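Local coordinates for protein CymD (Pseudomonas putida, PDB 6Z34) that forms an outer-membrane beta-barrel channel of the FadL family for monoaromatic hydrocarbons, which probably pass from it by lateral diffusion, at residues A102-G107 with Y131-V136; V164-L169 with L203-H208. All coordinates share one frame; numbering follows the deposited sequence.

Contact 1. Residues A102-G107 with Y131-V136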
ATOM      1  N   ALA A 102      -2.045   8.014  -0.516  1.00 45.73           N
ATOM      2  CA  ALA A 102      -0.703   7.772  -1.002  1.00 54.90           C
ATOM      3  C   ALA A 102      -0.007   6.787  -0.084  1.00 56.12           C
ATOM      4  O   ALA A 102      -0.261   6.754   1.125  1.00 56.76           O
ATOM      5  CB  ALA A 102       0.097   9.079  -1.080  1.00 57.55           C
ATOM      6  N   SER A 103       0.856   5.970  -0.676  1.00 62.69           N
ATOM      7  CA  SER A 103       1.754   5.116   0.083  1.00 64.46           C
ATOM      8  C   SER A 103       3.151   5.235  -0.499  1.00 66.69           C
ATOM      9  O   SER A 103       3.322   5.368  -1.715  1.00 69.61           O
ATOM     10  CB  SER A 103       1.282   3.652   0.096  1.00 70.46           C
ATOM     11  OG  SER A 103       1.518   3.007  -1.137  1.00 86.15           O
ATOM     12  N   ASP A 104       4.141   5.188   0.391  1.00 72.67           N
ATOM     13  CA  ASP A 104       5.546   5.413   0.089  1.00 62.71           C
ATOM     14  C   ASP A 104       6.363   4.430   0.912  1.00 70.63           C
ATOM     15  O   ASP A 104       6.050   4.185   2.081  1.00 68.63           O
ATOM     16  CB  ASP A 104       5.951   6.855   0.440  1.00 67.81           C
ATOM     17  CG  ASP A 104       7.092   7.386  -0.412  1.00 77.20           C
ATOM     18  OD1 ASP A 104       7.724   6.600  -1.149  1.00 78.77           O
ATOM     19  OD2 ASP A 104       7.366   8.609  -0.324  1.00 82.87           O
ATOM     20  N   GLY A 105       7.409   3.877   0.306  1.00 73.49           N
ATOM     21  CA  GLY A 105       8.298   2.971   1.012  1.00 64.11           C
ATOM     22  C   GLY A 105       9.266   2.340   0.042  1.00 70.52           C
ATOM     23  O   GLY A 105       9.132   2.464  -1.180  1.00 71.00           O
ATOM     24  N   VAL A 106      10.254   1.646   0.607  1.00 74.07           N
ATOM     25  CA  VAL A 106      11.363   1.095  -0.165  1.00 87.92           C
ATOM     26  C   VAL A 106      11.588  -0.362   0.218  1.00 85.95           C
ATOM     27  O   VAL A 106      11.458  -0.737   1.388  1.00 87.15           O
ATOM     28  CB  VAL A 106      12.656   1.915   0.038  1.00 84.92           C
ATOM     29  CG1 VAL A 106      13.125   1.829   1.478  1.00 88.40           C
ATOM     30  CG2 VAL A 106      13.735   1.422  -0.890  1.00 82.57           C
ATOM     31  N   GLY A 107      11.926  -1.186  -0.775  1.00 84.90           N
ATOM     32  CA  GLY A 107      12.264  -2.574  -0.558  1.00 89.73           C
ATOM     33  C   GLY A 107      13.732  -2.856  -0.856  1.00 94.62           C
ATOM     34  O   GLY A 107      14.466  -2.025  -1.389  1.00 90.21           O
ATOM     35  N   TYR A 131      17.583  -1.840  -4.736  1.00 69.09           N
ATOM     36  CA  TYR A 131      16.471  -1.255  -4.015  1.00 66.34           C
ATOM     37  C   TYR A 131      15.322  -0.991  -4.967  1.00 59.18           C
ATOM     38  O   TYR A 131      15.487  -0.912  -6.185  1.00 65.16           O
ATOM     39  CB  TYR A 131      16.864   0.047  -3.319  1.00 73.72           C
ATOM     40  CG  TYR A 131      17.079   1.180  -4.292  1.00 80.43           C
ATOM     41  CD1 TYR A 131      18.264   1.287  -5.022  1.00 80.85           C
ATOM     42  CD2 TYR A 131      16.096   2.136  -4.499  1.00 72.56           C
ATOM     43  CE1 TYR A 131      18.459   2.321  -5.914  1.00 71.48           C
ATOM     44  CE2 TYR A 131      16.284   3.169  -5.390  1.00 69.36           C
ATOM     45  CZ  TYR A 131      17.461   3.257  -6.094  1.00 76.11           C
ATOM     46  OH  TYR A 131      17.634   4.294  -6.980  1.00 83.72           O
ATOM     47  N   SER A 132      14.147  -0.846  -4.378  1.00 59.48           N
ATOM     48  CA  SER A 132      12.970  -0.454  -5.132  1.00 64.72           C
ATOM     49  C   SER A 132      12.118   0.407  -4.222  1.00 70.83           C
ATOM     50  O   SER A 132      11.733  -0.039  -3.139  1.00 82.62           O
ATOM     51  CB  SER A 132      12.199  -1.674  -5.606  1.00 76.08           C
ATOM     52  OG  SER A 132      11.168  -1.289  -6.488  1.00 82.71           O
ATOM     53  N   ARG A 133      11.861   1.639  -4.638  1.00 70.38           N
ATOM     54  CA  ARG A 133      10.905   2.506  -3.967  1.00 66.64           C
ATOM     55  C   ARG A 133       9.616   2.514  -4.770  1.00 64.80           C
ATOM     56  O   ARG A 133       9.633   2.785  -5.975  1.00 59.99           O
ATOM     57  CB  ARG A 133      11.444   3.931  -3.816  1.00 64.37           C
ATOM     58  CG  ARG A 133      10.475   4.895  -3.108  1.00 65.69           C
ATOM     59  CD  ARG A 133      10.847   6.359  -3.363  1.00 68.79           C
ATOM     60  NE  ARG A 133       9.935   7.298  -2.701  1.00 76.57           N
ATOM     61  CZ  ARG A 133       9.870   8.605  -2.965  1.00 78.46           C
ATOM     62  NH1 ARG A 133      10.658   9.145  -3.889  1.00 78.31           N
ATOM     63  NH2 ARG A 133       9.008   9.374  -2.312  1.00 78.23           N
ATOM     64  N   LEU A 134       8.506   2.235  -4.093  1.00 58.03           N
ATOM     65  CA  LEU A 134       7.198   2.126  -4.715  1.00 50.18           C
ATOM     66  C   LEU A 134       6.315   3.239  -4.167  1.00 54.76           C
ATOM     67  O   LEU A 134       6.115   3.350  -2.952  1.00 57.85           O
ATOM     68  CB  LEU A 134       6.583   0.753  -4.436  1.00 47.45           C
ATOM     69  CG  LEU A 134       5.106   0.522  -4.742  1.00 50.57           C
ATOM     70  CD1 LEU A 134       4.864   0.661  -6.234  1.00 48.31           C
ATOM     71  CD2 LEU A 134       4.680  -0.852  -4.242  1.00 47.91           C
ATOM     72  N   ILE A 135       5.806   4.066  -5.060  1.00 55.32           N
ATOM     73  CA  ILE A 135       4.826   5.084  -4.730  1.00 61.72           C
ATOM     74  C   ILE A 135       3.517   4.665  -5.372  1.00 53.71           C
ATOM     75  O   ILE A 135       3.474   4.437  -6.588  1.00 56.48           O
ATOM     76  CB  ILE A 135       5.265   6.469  -5.241  1.00 61.06           C
ATOM     77  CG1 ILE A 135       6.587   6.883  -4.594  1.00 52.21           C
ATOM     78  CG2 ILE A 135       4.170   7.509  -4.988  1.00 52.41           C
ATOM     79  CD1 ILE A 135       7.276   8.014  -5.309  1.00 46.74           C
ATOM     80  N   VAL A 136       2.456   4.564  -4.566  1.00 53.13           N
ATOM     81  CA  VAL A 136       1.116   4.296  -5.078  1.00 36.97           C
ATOM     82  C   VAL A 136       0.172   5.376  -4.563  1.00 50.84           C
ATOM     83  O   VAL A 136       0.013   5.552  -3.346  1.00 53.02           O
ATOM     84  CB  VAL A 136       0.608   2.896  -4.690  1.00 50.97           C
ATOM     85  CG1 VAL A 136      -0.824   2.664  -5.230  1.00 40.13           C
ATOM     86  CG2 VAL A 136       1.580   1.813  -5.196  1.00 47.70           C
TER

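Contact 2. Residues V164-L169 with L203-H208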
ATOM      1  N   VAL A 164       7.684   3.822  -9.522  1.00 55.03           N
ATOM      2  CA  VAL A 164       8.786   3.076  -8.908  1.00 55.65           C
ATOM      3  C   VAL A 164      10.124   3.680  -9.318  1.00 53.14           C
ATOM      4  O   VAL A 164      10.361   3.943 -10.503  1.00 53.74           O
ATOM      5  CB  VAL A 164       8.734   1.568  -9.239  1.00 70.37           C
ATOM      6  CG1 VAL A 164       8.856   1.335 -10.699  1.00 76.16           C
ATOM      7  CG2 VAL A 164       9.824   0.801  -8.495  1.00 63.48           C
ATOM      8  N   ASN A 165      10.962   3.963  -8.320  1.00 53.95           N
ATOM      9  CA  ASN A 165      12.385   4.226  -8.473  1.00 54.70           C
ATOM     10  C   ASN A 165      13.128   2.956  -8.092  1.00 60.82           C
ATOM     11  O   ASN A 165      12.767   2.288  -7.120  1.00 74.22           O
ATOM     12  CB  ASN A 165      12.856   5.381  -7.573  1.00 64.66           C
ATOM     13  CG  ASN A 165      12.299   6.731  -7.985  1.00 72.88           C
ATOM     14  OD1 ASN A 165      11.873   6.926  -9.122  1.00 76.98           O
ATOM     15  ND2 ASN A 165      12.335   7.686  -7.060  1.00 81.19           N
ATOM     16  N   LEU A 166      14.152   2.607  -8.860  1.00 59.62           N
ATOM     17  CA  LEU A 166      14.826   1.347  -8.591  1.00 61.37           C
ATOM     18  C   LEU A 166      16.277   1.429  -9.007  1.00 62.57           C
ATOM     19  O   LEU A 166      16.665   2.242  -9.856  1.00 55.92           O
ATOM     20  CB  LEU A 166      14.144   0.171  -9.300  1.00 59.46           C
ATOM     21  CG  LEU A 166      14.154   0.073 -10.830  1.00 63.00           C
ATOM     22  CD1 LEU A 166      15.423  -0.516 -11.466  1.00 74.22           C
ATOM     23  CD2 LEU A 166      12.938  -0.730 -11.224  1.00 55.09           C
ATOM     24  N   GLY A 167      17.063   0.548  -8.389  1.00 71.63           N
ATOM     25  CA  GLY A 167      18.437   0.262  -8.750  1.00 68.27           C
ATOM     26  C   GLY A 167      18.649  -1.234  -8.665  1.00 71.49           C
ATOM     27  O   GLY A 167      18.169  -1.889  -7.737  1.00 69.61           O
ATOM     28  N   LEU A 168      19.361  -1.798  -9.631  1.00 70.22           N
ATOM     29  CA  LEU A 168      19.475  -3.248  -9.707  1.00 71.08           C
ATOM     30  C   LEU A 168      20.876  -3.585 -10.193  1.00 73.59           C
ATOM     31  O   LEU A 168      21.239  -3.246 -11.321  1.00 75.01           O
ATOM     32  CB  LEU A 168      18.407  -3.824 -10.631  1.00 67.94           C
ATOM     33  CG  LEU A 168      18.617  -5.303 -10.941  1.00 81.36           C
ATOM     34  CD1 LEU A 168      18.332  -6.133  -9.715  1.00 85.22           C
ATOM     35  CD2 LEU A 168      17.741  -5.745 -12.096  1.00 85.77           C
ATOM     36  N   LEU A 169      21.660  -4.233  -9.339  1.00 76.98           N
ATOM     37  CA  LEU A 169      23.020  -4.634  -9.672  1.00 76.58           C
ATOM     38  C   LEU A 169      23.027  -6.100 -10.077  1.00 82.73           C
ATOM     39  O   LEU A 169      22.502  -6.958  -9.358  1.00 87.05           O
ATOM     40  CB  LEU A 169      23.972  -4.404  -8.497  1.00 70.51           C
ATOM     41  CG  LEU A 169      25.476  -4.366  -8.797  1.00 82.32           C
ATOM     42  CD1 LEU A 169      26.080  -5.767  -8.985  1.00 92.90           C
ATOM     43  CD2 LEU A 169      25.769  -3.481 -10.010  1.00 75.38           C
ATOM     44  N   LEU A 203      21.493  -1.188 -13.363  1.00 70.74           N
ATOM     45  CA  LEU A 203      20.300  -0.509 -13.856  1.00 70.07           C
ATOM     46  C   LEU A 203      19.812   0.472 -12.802  1.00 61.85           C
ATOM     47  O   LEU A 203      19.463   0.069 -11.692  1.00 72.65           O
ATOM     48  CB  LEU A 203      19.199  -1.505 -14.200  1.00 76.72           C
ATOM     49  CG  LEU A 203      18.015  -0.864 -14.909  1.00 71.25           C
ATOM     50  CD1 LEU A 203      18.426  -0.489 -16.313  1.00 66.39           C
ATOM     51  CD2 LEU A 203      16.809  -1.820 -14.915  1.00 74.94           C
ATOM     52  N   SER A 204      19.802   1.753 -13.149  1.00 62.47           N
ATOM     53  CA  SER A 204      19.441   2.838 -12.250  1.00 54.29           C
ATOM     54  C   SER A 204      18.259   3.578 -12.854  1.00 61.22           C
ATOM     55  O   SER A 204      18.295   3.942 -14.034  1.00 61.10           O
ATOM     56  CB  SER A 204      20.626   3.794 -12.042  1.00 57.24           C
ATOM     57  OG  SER A 204      20.254   4.896 -11.235  1.00 83.18           O
ATOM     58  N   ALA A 205      17.200   3.788 -12.058  1.00 57.98           N
ATOM     59  CA  ALA A 205      16.005   4.424 -12.621  1.00 49.59           C
ATOM     60  C   ALA A 205      15.331   5.186 -11.481  1.00 59.80           C
ATOM     61  O   ALA A 205      14.376   4.721 -10.851  1.00 64.99           O
ATOM     62  CB  ALA A 205      15.071   3.405 -13.272  1.00 55.43           C
ATOM     63  N   ASP A 206      15.837   6.392 -11.233  1.00 59.77           N
ATOM     64  CA  ASP A 206      15.550   7.135 -10.014  1.00 68.58           C
ATOM     65  C   ASP A 206      15.377   8.615 -10.337  1.00 81.49           C
ATOM     66  O   ASP A 206      16.309   9.245 -10.856  1.00 88.33           O
ATOM     67  CB  ASP A 206      16.683   6.930  -9.005  1.00 69.46           C
ATOM     68  CG  ASP A 206      16.227   7.065  -7.571  1.00 78.98           C
ATOM     69  OD1 ASP A 206      15.154   7.648  -7.332  1.00 82.13           O
ATOM     70  OD2 ASP A 206      16.953   6.590  -6.677  1.00 84.97           O
ATOM     71  N   ASN A 207      14.188   9.156 -10.018  1.00 70.73           N
ATOM     72  CA  ASN A 207      13.918  10.596 -10.092  1.00 78.90           C
ATOM     73  C   ASN A 207      14.958  11.421  -9.344  1.00 89.81           C
ATOM     74  O   ASN A 207      15.288  12.538  -9.765  1.00 93.75           O
ATOM     75  CB  ASN A 207      12.532  10.917  -9.495  1.00 91.10           C
ATOM     76  CG  ASN A 207      11.376  10.597 -10.437  1.00104.10           C
ATOM     77  OD1 ASN A 207      10.637   9.633 -10.225  1.00108.54           O
ATOM     78  ND2 ASN A 207      11.202  11.420 -11.471  1.00109.77           N
ATOM     79  N   HIS A 208      15.461  10.907  -8.224  1.00 96.80           N
ATOM     80  CA  HIS A 208      16.320  11.689  -7.346  1.00107.39           C
ATOM     81  C   HIS A 208      17.792  11.650  -7.730  1.00113.94           C
ATOM     82  O   HIS A 208      18.557  12.495  -7.254  1.00128.53           O
ATOM     83  CB  HIS A 208      16.161  11.210  -5.902  1.00109.96           C
ATOM     84  CG  HIS A 208      14.949  11.760  -5.223  1.00113.75           C
ATOM     85  ND1 HIS A 208      14.694  13.113  -5.140  1.00116.04           N
ATOM     86  CD2 HIS A 208      13.909  11.142  -4.615  1.00113.34           C
ATOM     87  CE1 HIS A 208      13.554  13.305  -4.502  1.00114.44           C
ATOM     88  NE2 HIS A 208      13.058  12.125  -4.172  1.00114.42           N
TER

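Contact 1. Residues A102-G107 with Y131-V136
Arg133 grips the carboxylate of Asp104 side-on, joining two antiparallel neighbours in the wall of the FadL-type beta-barrel. Arg133 NE donates to Asp104 OD1 at 2.8 Å, and Arg133 NH2 to Asp104 OD2 at 2.7 Å. Both carboxylate oxygens use the syn lone pair, and the two planes lie only 22° apart, a nearly flat salt bridge in which the paired bonds should resist rotation of either group. The aspartate reaches across because its CG stands anti to the backbone N (chi1 -152°), while the arginine chain runs extended from CG to NE. Ile135, two residues further along the arginine's own strand, lays CD1 over the centre of the guanidinium, 3.5 Å above its plane, and its CG1 touches OD1 of Asp104. One face of the guanidinium is thus backed by hydrocarbon. Val106 lies on the same face of the sheet as Asp104 and Arg133, with Val106 CG2 near the plane of the Tyr131 ring at its edge and 4.2 Å from Tyr131 CB.

Backbone bonds set this register. Ser103 and Val136 exchange a pair at one end, Gly107 and Ser132 another, and between them Leu134 N reaches Gly105 O at 3.0 Å. Strand 94-107 is the third long strand of the barrel; in FadL relatives the third strand carries the inward kink that makes a lateral opening, consistent with the route inferred for this channel. Tyr80 of strand 80-91 lies against both Asp104 and Val106, and Asn165 and His208 touch Arg133 from the other side of its strand. On the opposite face of the sheet, Ser103 is buried and also meets Phe4 near the N terminus. The hydroxyl of Ser103 sits between the backbone N and the carbonyl carbon, which brings Ser103 OG to 3.7 Å from Val136 CB.

Contact 2. Residues V164-L169 with L203-H208
Asn165 and Asp206 meet at about a right angle, amide and carboxylate planes 49° apart. Asn165 ND2 lies 2.8 Å from Asp206 OD1, but the angle is too poor for a hydrogen bond. The other end of the amide is engaged: Asn207 N points almost straight (173°) at Asn165 OD1, though at 3.3 Å the bond is weak. Asp206 finds its stronger partner in Tyr131, whose OH hydrogen-bonds to OD2, while a weak bond from His208 N reaches OD1. An alanine here removes the acceptor of Asn207 N, and the loop that starts at Asp206 would probably be less firmly tied to strand 151-171. Here the pairing of two antiparallel strands of the barrel wall is interrupted: Leu166 with Ala205 and Leu168 with Leu203 give way to a loop at Asp206, and strand 151-171 rejoins its partner at Val164, which bonds to Val215. On the face carrying these apolar side chains, Leu166 slants across Leu203, its CD1 3.9 Å from Leu203 CD2. CG of Leu166 lies between the backbone N and the carbonyl carbon (chi1 67°), placing it 4.2 Å from Ala205 CB. Ala253 and Leu271 pack against both Leu203 and Ala205.

Overall arrangement
From the N terminus, the chain rises through strand 94-107, passes a loop of which residues 109-127 are not modelled, presumably because it is mobile, and returns in strand 131-146; contact 1 closes that loop. Strand 151-171 follows, and contact 2 closes a second, longer excursion, which includes helices 172-180 and 188-193, before strand 198-229 comes back alongside. The contacts are in series, neither enclosing nor crossing the other. Strands 131-146 and 151-171 are neighbours, so four successive strands of the barrel wall are linked side by side. The centres lie about 12 Å apart, bridged by backbone pairing of Arg133 with Asn165 and by packing of Ser132 on Val164.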